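Local coordinates for protein adenylate kinase (Thermus thermophilus, PDB 3CM0) that catalyses the reversible transfer of the terminal phosphate group between ATP and AMP, giving two ADP, and so takes part in cellular energy homeostasis, at residues G4-G18 against L76-T88. Numbering follows the deposited sequence.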
ATOM      1  N   GLY A   4      17.024   4.666   8.763  1.00 26.65           N
ATOM      2  CA  GLY A   4      15.923   3.739   8.644  1.00 21.71           C
ATOM      3  C   GLY A   4      15.789   3.331   7.203  1.00 14.60           C
ATOM      4  O   GLY A   4      16.496   3.839   6.323  1.00 19.71           O
ATOM      5  N   GLN A   5      14.886   2.387   6.968  1.00 19.28           N
ATOM      6  CA  GLN A   5      14.643   1.904   5.617  1.00 20.10           C
ATOM      7  C   GLN A   5      13.148   1.749   5.403  1.00 15.70           C
ATOM      8  O   GLN A   5      12.405   1.315   6.292  1.00 16.47           O
ATOM      9  CB  GLN A   5      15.345   0.562   5.400  1.00 26.80           C
ATOM     10  CG  GLN A   5      16.836   0.656   5.536  1.00 29.92           C
ATOM     11  CD  GLN A   5      17.530  -0.658   5.255  1.00 38.50           C
ATOM     12  OE1 GLN A   5      17.041  -1.721   5.634  1.00 40.24           O
ATOM     13  NE2 GLN A   5      18.686  -0.591   4.599  1.00 42.44           N
ATOM     14  N   ALA A   6      12.681   2.130   4.218  1.00 15.86           N
ATOM     15  CA  ALA A   6      11.256   2.003   3.951  1.00 10.26           C
ATOM     16  C   ALA A   6      11.039   1.286   2.624  1.00 12.55           C
ATOM     17  O   ALA A   6      11.889   1.349   1.738  1.00 14.10           O
ATOM     18  CB  ALA A   6      10.602   3.414   3.867  1.00 14.11           C
ATOM     19  N   VAL A   7       9.912   0.583   2.541  1.00 10.28           N
ATOM     20  CA  VAL A   7       9.485  -0.029   1.278  1.00 11.68           C
ATOM     21  C   VAL A   7       8.015   0.287   1.069  1.00 11.93           C
ATOM     22  O   VAL A   7       7.214   0.202   1.998  1.00 11.48           O
ATOM     23  CB  VAL A   7       9.677  -1.564   1.248  1.00 11.71           C
ATOM     24  CG1 VAL A   7       9.204  -2.102  -0.130  1.00 15.08           C
ATOM     25  CG2 VAL A   7      11.153  -1.902   1.412  1.00 10.26           C
ATOM     26  N   ILE A   8       7.645   0.668  -0.163  1.00 10.00           N
ATOM     27  CA  ILE A   8       6.275   0.962  -0.484  1.00  7.59           C
ATOM     28  C   ILE A   8       5.809  -0.059  -1.508  1.00  9.12           C
ATOM     29  O   ILE A   8       6.547  -0.346  -2.447  1.00 12.13           O
ATOM     30  CB  ILE A   8       6.160   2.384  -1.129  1.00  9.46           C
ATOM     31  CG1 ILE A   8       6.479   3.456  -0.067  1.00  8.91           C
ATOM     32  CG2 ILE A   8       4.778   2.599  -1.674  1.00 11.04           C
ATOM     33  CD1 ILE A   8       6.692   4.926  -0.678  1.00  9.09           C
ATOM     34  N   PHE A   9       4.627  -0.631  -1.301  1.00  8.95           N
ATOM     35  CA  PHE A   9       4.067  -1.600  -2.279  1.00  9.37           C
ATOM     36  C   PHE A   9       2.865  -1.025  -3.025  1.00 12.48           C
ATOM     37  O   PHE A   9       1.937  -0.511  -2.401  1.00 12.41           O
ATOM     38  CB  PHE A   9       3.578  -2.883  -1.555  1.00 11.48           C
ATOM     39  CG  PHE A   9       4.667  -3.824  -1.185  1.00 15.43           C
ATOM     40  CD1 PHE A   9       4.916  -4.954  -1.964  1.00 17.92           C
ATOM     41  CD2 PHE A   9       5.459  -3.599  -0.058  1.00 13.99           C
ATOM     42  CE1 PHE A   9       5.923  -5.843  -1.606  1.00 19.22           C
ATOM     43  CE2 PHE A   9       6.464  -4.482   0.297  1.00 17.74           C
ATOM     44  CZ  PHE A   9       6.702  -5.602  -0.471  1.00 18.65           C
ATOM     45  N   LEU A  10       2.866  -1.147  -4.362  1.00 15.05           N
ATOM     46  CA  LEU A  10       1.753  -0.714  -5.213  1.00 10.35           C
ATOM     47  C   LEU A  10       1.334  -1.922  -6.111  1.00 13.22           C
ATOM     48  O   LEU A  10       2.156  -2.755  -6.504  1.00 14.83           O
ATOM     49  CB  LEU A  10       2.159   0.446  -6.128  1.00 12.81           C
ATOM     50  CG  LEU A  10       2.655   1.747  -5.462  1.00 14.54           C
ATOM     51  CD1 LEU A  10       3.077   2.706  -6.554  1.00 18.34           C
ATOM     52  CD2 LEU A  10       1.561   2.366  -4.579  1.00 20.27           C
ATOM     53  N   GLY A  11       0.062  -2.029  -6.401  1.00 19.59           N
ATOM     54  CA  GLY A  11      -0.367  -3.132  -7.255  1.00 18.72           C
ATOM     55  C   GLY A  11      -1.869  -3.190  -7.293  1.00 21.57           C
ATOM     56  O   GLY A  11      -2.530  -2.726  -6.373  1.00 18.06           O
ATOM     57  N   PRO A  12      -2.442  -3.736  -8.367  1.00 19.71           N
ATOM     58  CA  PRO A  12      -3.900  -3.848  -8.510  1.00 24.23           C
ATOM     59  C   PRO A  12      -4.475  -4.975  -7.662  1.00 21.19           C
ATOM     60  O   PRO A  12      -3.766  -5.852  -7.194  1.00 19.66           O
ATOM     61  CB  PRO A  12      -4.076  -4.165  -9.997  1.00 24.12           C
ATOM     62  CG  PRO A  12      -2.831  -5.079 -10.258  1.00 20.78           C
ATOM     63  CD  PRO A  12      -1.733  -4.287  -9.543  1.00 22.85           C
ATOM     64  N   PRO A  13      -5.793  -4.954  -7.457  1.00 22.76           N
ATOM     65  CA  PRO A  13      -6.484  -5.981  -6.689  1.00 23.31           C
ATOM     66  C   PRO A  13      -6.194  -7.267  -7.456  1.00 25.89           C
ATOM     67  O   PRO A  13      -6.168  -7.259  -8.703  1.00 26.63           O
ATOM     68  CB  PRO A  13      -7.945  -5.589  -6.834  1.00 27.66           C
ATOM     69  CG  PRO A  13      -7.899  -4.120  -6.952  1.00 32.23           C
ATOM     70  CD  PRO A  13      -6.695  -3.857  -7.831  1.00 19.88           C
ATOM     71  N   GLY A  14      -5.952  -8.353  -6.730  1.00 25.76           N
ATOM     72  CA  GLY A  14      -5.702  -9.624  -7.390  1.00 30.71           C
ATOM     73  C   GLY A  14      -4.239  -9.921  -7.670  1.00 29.12           C
ATOM     74  O   GLY A  14      -3.900 -11.019  -8.124  1.00 29.05           O
ATOM     75  N   ALA A  15      -3.365  -8.959  -7.420  1.00 25.81           N
ATOM     76  CA  ALA A  15      -1.932  -9.185  -7.648  1.00 22.60           C
ATOM     77  C   ALA A  15      -1.258  -9.774  -6.405  1.00 27.89           C
ATOM     78  O   ALA A  15      -0.106 -10.201  -6.465  1.00 30.05           O
ATOM     79  CB  ALA A  15      -1.240  -7.855  -8.069  1.00 23.41           C
ATOM     80  N   GLY A  16      -1.988  -9.818  -5.290  1.00 30.23           N
ATOM     81  CA  GLY A  16      -1.447 -10.352  -4.039  1.00 29.59           C
ATOM     82  C   GLY A  16      -0.310  -9.536  -3.436  1.00 26.93           C
ATOM     83  O   GLY A  16       0.539 -10.067  -2.726  1.00 27.27           O
ATOM     84  N   LYS A  17      -0.293  -8.232  -3.686  1.00 19.47           N
ATOM     85  CA  LYS A  17       0.799  -7.415  -3.163  1.00 17.87           C
ATOM     86  C   LYS A  17       0.748  -7.289  -1.639  1.00 18.99           C
ATOM     87  O   LYS A  17       1.777  -7.171  -1.001  1.00 19.76           O
ATOM     88  CB  LYS A  17       0.786  -6.006  -3.779  1.00 23.37           C
ATOM     89  CG  LYS A  17      -0.367  -5.140  -3.309  1.00 27.98           C
ATOM     90  CD  LYS A  17       0.006  -3.674  -3.311  1.00 26.69           C
ATOM     91  CE  LYS A  17      -1.227  -2.780  -3.258  1.00 32.40           C
ATOM     92  NZ  LYS A  17      -2.072  -3.043  -2.064  1.00 46.88           N
ATOM     93  N   GLY A  18      -0.449  -7.321  -1.062  1.00 18.09           N
ATOM     94  CA  GLY A  18      -0.556  -7.209   0.388  1.00 23.25           C
ATOM     95  C   GLY A  18       0.062  -8.395   1.100  1.00 26.93           C
ATOM     96  O   GLY A  18       0.736  -8.268   2.126  1.00 21.51           O
ATOM     97  N   LEU A  76       6.896   5.723  12.654  1.00 35.01           N
ATOM     98  CA  LEU A  76       8.098   5.330  11.938  1.00 32.53           C
ATOM     99  C   LEU A  76       8.939   4.596  12.997  1.00 40.35           C
ATOM    100  O   LEU A  76       8.903   4.863  14.203  1.00 41.21           O
ATOM    101  CB  LEU A  76       8.968   6.477  11.419  1.00 40.20           C
ATOM    102  CG  LEU A  76       8.484   7.173  10.152  1.00 38.83           C
ATOM    103  CD1 LEU A  76       9.396   8.351   9.859  1.00 46.42           C
ATOM    104  CD2 LEU A  76       8.426   6.226   8.975  1.00 34.06           C
ATOM    105  N   ALA A  77       9.686   3.666  12.428  1.00 34.67           N
ATOM    106  CA  ALA A  77      10.625   2.770  13.060  1.00 34.70           C
ATOM    107  C   ALA A  77      11.771   2.613  12.079  1.00 29.66           C
ATOM    108  O   ALA A  77      11.720   3.112  10.956  1.00 40.78           O
ATOM    109  CB  ALA A  77       9.970   1.447  13.317  1.00 28.67           C
ATOM    110  N   GLU A  78      12.806   1.923  12.524  1.00 29.39           N
ATOM    111  CA  GLU A  78      13.986   1.711  11.723  1.00 32.32           C
ATOM    112  C   GLU A  78      13.594   1.072  10.392  1.00 30.22           C
ATOM    113  O   GLU A  78      14.200   1.368   9.367  1.00 36.09           O
ATOM    114  CB  GLU A  78      14.968   0.786  12.442  1.00 40.91           C
ATOM    115  CG  GLU A  78      15.411   1.259  13.818  1.00 60.18           C
ATOM    116  CD  GLU A  78      16.042   0.139  14.633  1.00 70.44           C
ATOM    117  OE1 GLU A  78      17.167  -0.295  14.296  1.00 74.80           O
ATOM    118  OE2 GLU A  78      15.397  -0.314  15.608  1.00 73.90           O
ATOM    119  N   ARG A  79      12.574   0.219  10.408  1.00 18.30           N
ATOM    120  CA  ARG A  79      12.180  -0.478   9.154  1.00 16.57           C
ATOM    121  C   ARG A  79      10.668  -0.490   9.020  1.00  9.57           C
ATOM    122  O   ARG A  79       9.966  -1.088   9.843  1.00 16.81           O
ATOM    123  CB  ARG A  79      12.694  -1.918   9.174  1.00 18.51           C
ATOM    124  CG  ARG A  79      14.176  -2.031   9.367  1.00 25.95           C
ATOM    125  CD  ARG A  79      14.557  -3.515   9.316  1.00 27.34           C
ATOM    126  NE  ARG A  79      15.987  -3.712   9.541  1.00 29.70           N
ATOM    127  CZ  ARG A  79      16.506  -4.827  10.047  1.00 36.68           C
ATOM    128  NH1 ARG A  79      15.712  -5.840  10.379  1.00 33.59           N
ATOM    129  NH2 ARG A  79      17.813  -4.928  10.241  1.00 36.76           N
ATOM    130  N   VAL A  80      10.172   0.149   7.948  1.00 11.18           N
ATOM    131  CA  VAL A  80       8.745   0.273   7.759  1.00  9.52           C
ATOM    132  C   VAL A  80       8.326  -0.079   6.324  1.00 11.31           C
ATOM    133  O   VAL A  80       9.083   0.205   5.373  1.00 12.44           O
ATOM    134  CB  VAL A  80       8.316   1.756   8.042  1.00 20.51           C
ATOM    135  CG1 VAL A  80       9.087   2.710   7.082  1.00 15.16           C
ATOM    136  CG2 VAL A  80       6.826   1.933   7.884  1.00 25.67           C
ATOM    137  N   ILE A  81       7.124  -0.642   6.225  1.00 13.42           N
ATOM    138  CA  ILE A  81       6.468  -1.009   4.952  1.00  8.20           C
ATOM    139  C   ILE A  81       5.121  -0.313   4.861  1.00 14.42           C
ATOM    140  O   ILE A  81       4.351  -0.221   5.835  1.00 14.24           O
ATOM    141  CB  ILE A  81       6.308  -2.558   4.839  1.00 12.04           C
ATOM    142  CG1 ILE A  81       7.685  -3.163   4.508  1.00 13.55           C
ATOM    143  CG2 ILE A  81       5.280  -2.919   3.808  1.00 16.97           C
ATOM    144  CD1 ILE A  81       7.674  -4.719   4.401  1.00 19.18           C
ATOM    145  N   PHE A  82       4.866   0.248   3.670  1.00 12.29           N
ATOM    146  CA  PHE A  82       3.623   0.905   3.369  1.00 10.40           C
ATOM    147  C   PHE A  82       2.918   0.045   2.337  1.00 15.41           C
ATOM    148  O   PHE A  82       3.522  -0.316   1.346  1.00 14.81           O
ATOM    149  CB  PHE A  82       3.897   2.294   2.782  1.00  8.77           C
ATOM    150  CG  PHE A  82       4.505   3.244   3.808  1.00  8.58           C
ATOM    151  CD1 PHE A  82       3.677   3.943   4.680  1.00 14.42           C
ATOM    152  CD2 PHE A  82       5.885   3.414   3.882  1.00 12.11           C
ATOM    153  CE1 PHE A  82       4.218   4.815   5.621  1.00 14.34           C
ATOM    154  CE2 PHE A  82       6.448   4.292   4.834  1.00 18.28           C
ATOM    155  CZ  PHE A  82       5.602   4.992   5.694  1.00 11.29           C
ATOM    156  N   ASP A  83       1.650  -0.256   2.579  1.00 13.75           N
ATOM    157  CA  ASP A  83       0.858  -1.084   1.672  1.00 20.81           C
ATOM    158  C   ASP A  83      -0.524  -0.411   1.741  1.00 20.09           C
ATOM    159  O   ASP A  83      -1.201  -0.484   2.756  1.00 37.07           O
ATOM    160  CB  ASP A  83       0.845  -2.513   2.240  1.00 20.98           C
ATOM    161  CG  ASP A  83      -0.108  -3.429   1.522  1.00 31.32           C
ATOM    162  OD1 ASP A  83      -0.274  -3.269   0.297  1.00 27.85           O
ATOM    163  OD2 ASP A  83      -0.674  -4.315   2.197  1.00 33.78           O
ATOM    164  N   GLY A  84      -0.914   0.270   0.687  1.00 26.76           N
ATOM    165  CA  GLY A  84      -2.180   0.979   0.725  1.00 31.22           C
ATOM    166  C   GLY A  84      -1.988   2.478   0.966  1.00 38.64           C
ATOM    167  O   GLY A  84      -2.969   3.210   1.181  1.00 33.85           O
ATOM    168  N   PHE A  85      -0.722   2.919   0.950  1.00 32.17           N
ATOM    169  CA  PHE A  85      -0.337   4.320   1.136  1.00 22.95           C
ATOM    170  C   PHE A  85       1.038   4.536   0.474  1.00 18.70           C
ATOM    171  O   PHE A  85       1.910   3.680   0.567  1.00 17.10           O
ATOM    172  CB  PHE A  85      -0.264   4.682   2.633  1.00 21.37           C
ATOM    173  CG  PHE A  85      -0.083   6.141   2.896  1.00 20.32           C
ATOM    174  CD1 PHE A  85       1.185   6.685   2.996  1.00 16.97           C
ATOM    175  CD2 PHE A  85      -1.188   6.983   3.019  1.00 19.49           C
ATOM    176  CE1 PHE A  85       1.366   8.053   3.208  1.00 20.04           C
ATOM    177  CE2 PHE A  85      -1.017   8.349   3.229  1.00 18.89           C
ATOM    178  CZ  PHE A  85       0.261   8.881   3.324  1.00 17.00           C
ATOM    179  N   PRO A  86       1.254   5.684  -0.219  1.00 12.71           N
ATOM    180  CA  PRO A  86       0.300   6.781  -0.422  1.00 12.77           C
ATOM    181  C   PRO A  86      -0.782   6.436  -1.432  1.00 12.05           C
ATOM    182  O   PRO A  86      -0.629   5.512  -2.227  1.00 16.39           O
ATOM    183  CB  PRO A  86       1.179   7.945  -0.921  1.00 11.61           C
ATOM    184  CG  PRO A  86       2.221   7.260  -1.737  1.00 11.94           C
ATOM    185  CD  PRO A  86       2.549   5.978  -0.858  1.00 13.21           C
ATOM    186  N   ARG A  87      -1.883   7.184  -1.361  1.00 14.94           N
ATOM    187  CA  ARG A  87      -2.992   7.001  -2.287  1.00 19.24           C
ATOM    188  C   ARG A  87      -3.019   8.172  -3.265  1.00 20.61           C
ATOM    189  O   ARG A  87      -3.530   8.049  -4.360  1.00 20.04           O
ATOM    190  CB  ARG A  87      -4.330   6.940  -1.532  1.00 16.10           C
ATOM    191  CG  ARG A  87      -4.517   5.689  -0.679  1.00 21.78           C
ATOM    192  CD  ARG A  87      -5.837   5.755   0.100  1.00 32.89           C
ATOM    193  NE  ARG A  87      -5.835   6.735   1.198  1.00 36.15           N
ATOM    194  CZ  ARG A  87      -5.272   6.542   2.391  1.00 40.77           C
ATOM    195  NH1 ARG A  87      -4.649   5.407   2.677  1.00 34.81           N
ATOM    196  NH2 ARG A  87      -5.345   7.488   3.318  1.00 52.16           N
ATOM    197  N   THR A  88      -2.472   9.310  -2.863  1.00 20.08           N
ATOM    198  CA  THR A  88      -2.472  10.486  -3.726  1.00 17.45           C
ATOM    199  C   THR A  88      -1.085  11.060  -3.893  1.00 19.59           C
ATOM    200  O   THR A  88      -0.189  10.807  -3.106  1.00 16.70           O
ATOM    201  CB  THR A  88      -3.323  11.611  -3.143  1.00 19.72           C
ATOM    202  OG1 THR A  88      -2.664  12.125  -1.967  1.00 15.88           O
ATOM    203  CG2 THR A  88      -4.717  11.094  -2.740  1.00 21.28           C
TER
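D83 turns its CG anti to the backbone N (chi1 171°), and K17 bends its chain at the last torsion (chi4 58°); together these bring ammonium and carboxylate into contact. K17 NZ meets D83 OD1 at 3.0 Å, nearly along the C-O axis, in a salt bridge. D83 OD2 rests 3.4 Å from G18 CA and forms another salt bridge with K32. With an alanine at D83, K17 and K32 would probably lose their shared counter-charge, and K17 would be freer to swing. K17 lies in the P-loop, of which G14-T19 are predicted to bind ATP; G84-R87 are predicted to bind AMP.

Leading up to D83, strands 4-10 and 79-83 run parallel, their axes at 14°. Five backbone hydrogen bonds join them, from Q5 N to E78 O (2.7 Å) through F9 N to F82 O (2.9 Å). On one face of the sheet, A6 CB packs on V80 CG1 at 3.6 Å. I8 CG1 slants across F82 CD2, and I8 CG2 meets P86 CD at 4.1 Å. V80 CG2 lies over one face of the F82 ring, towards its rim. A cis peptide precedes P86. On the other face, I81 CG2 approaches F9 CD2 obliquely at 3.9 Å.

Helix 89-101 covers I8 and F82 through L95, helix 65-75 reaches F82 and F85, and Y158 of helix 137-160 touches I8 and P86. F30 packs on V7 and I81 from the other face. Within the five-stranded parallel sheet, strand 4-10 is central, between 79-83 and 104-113.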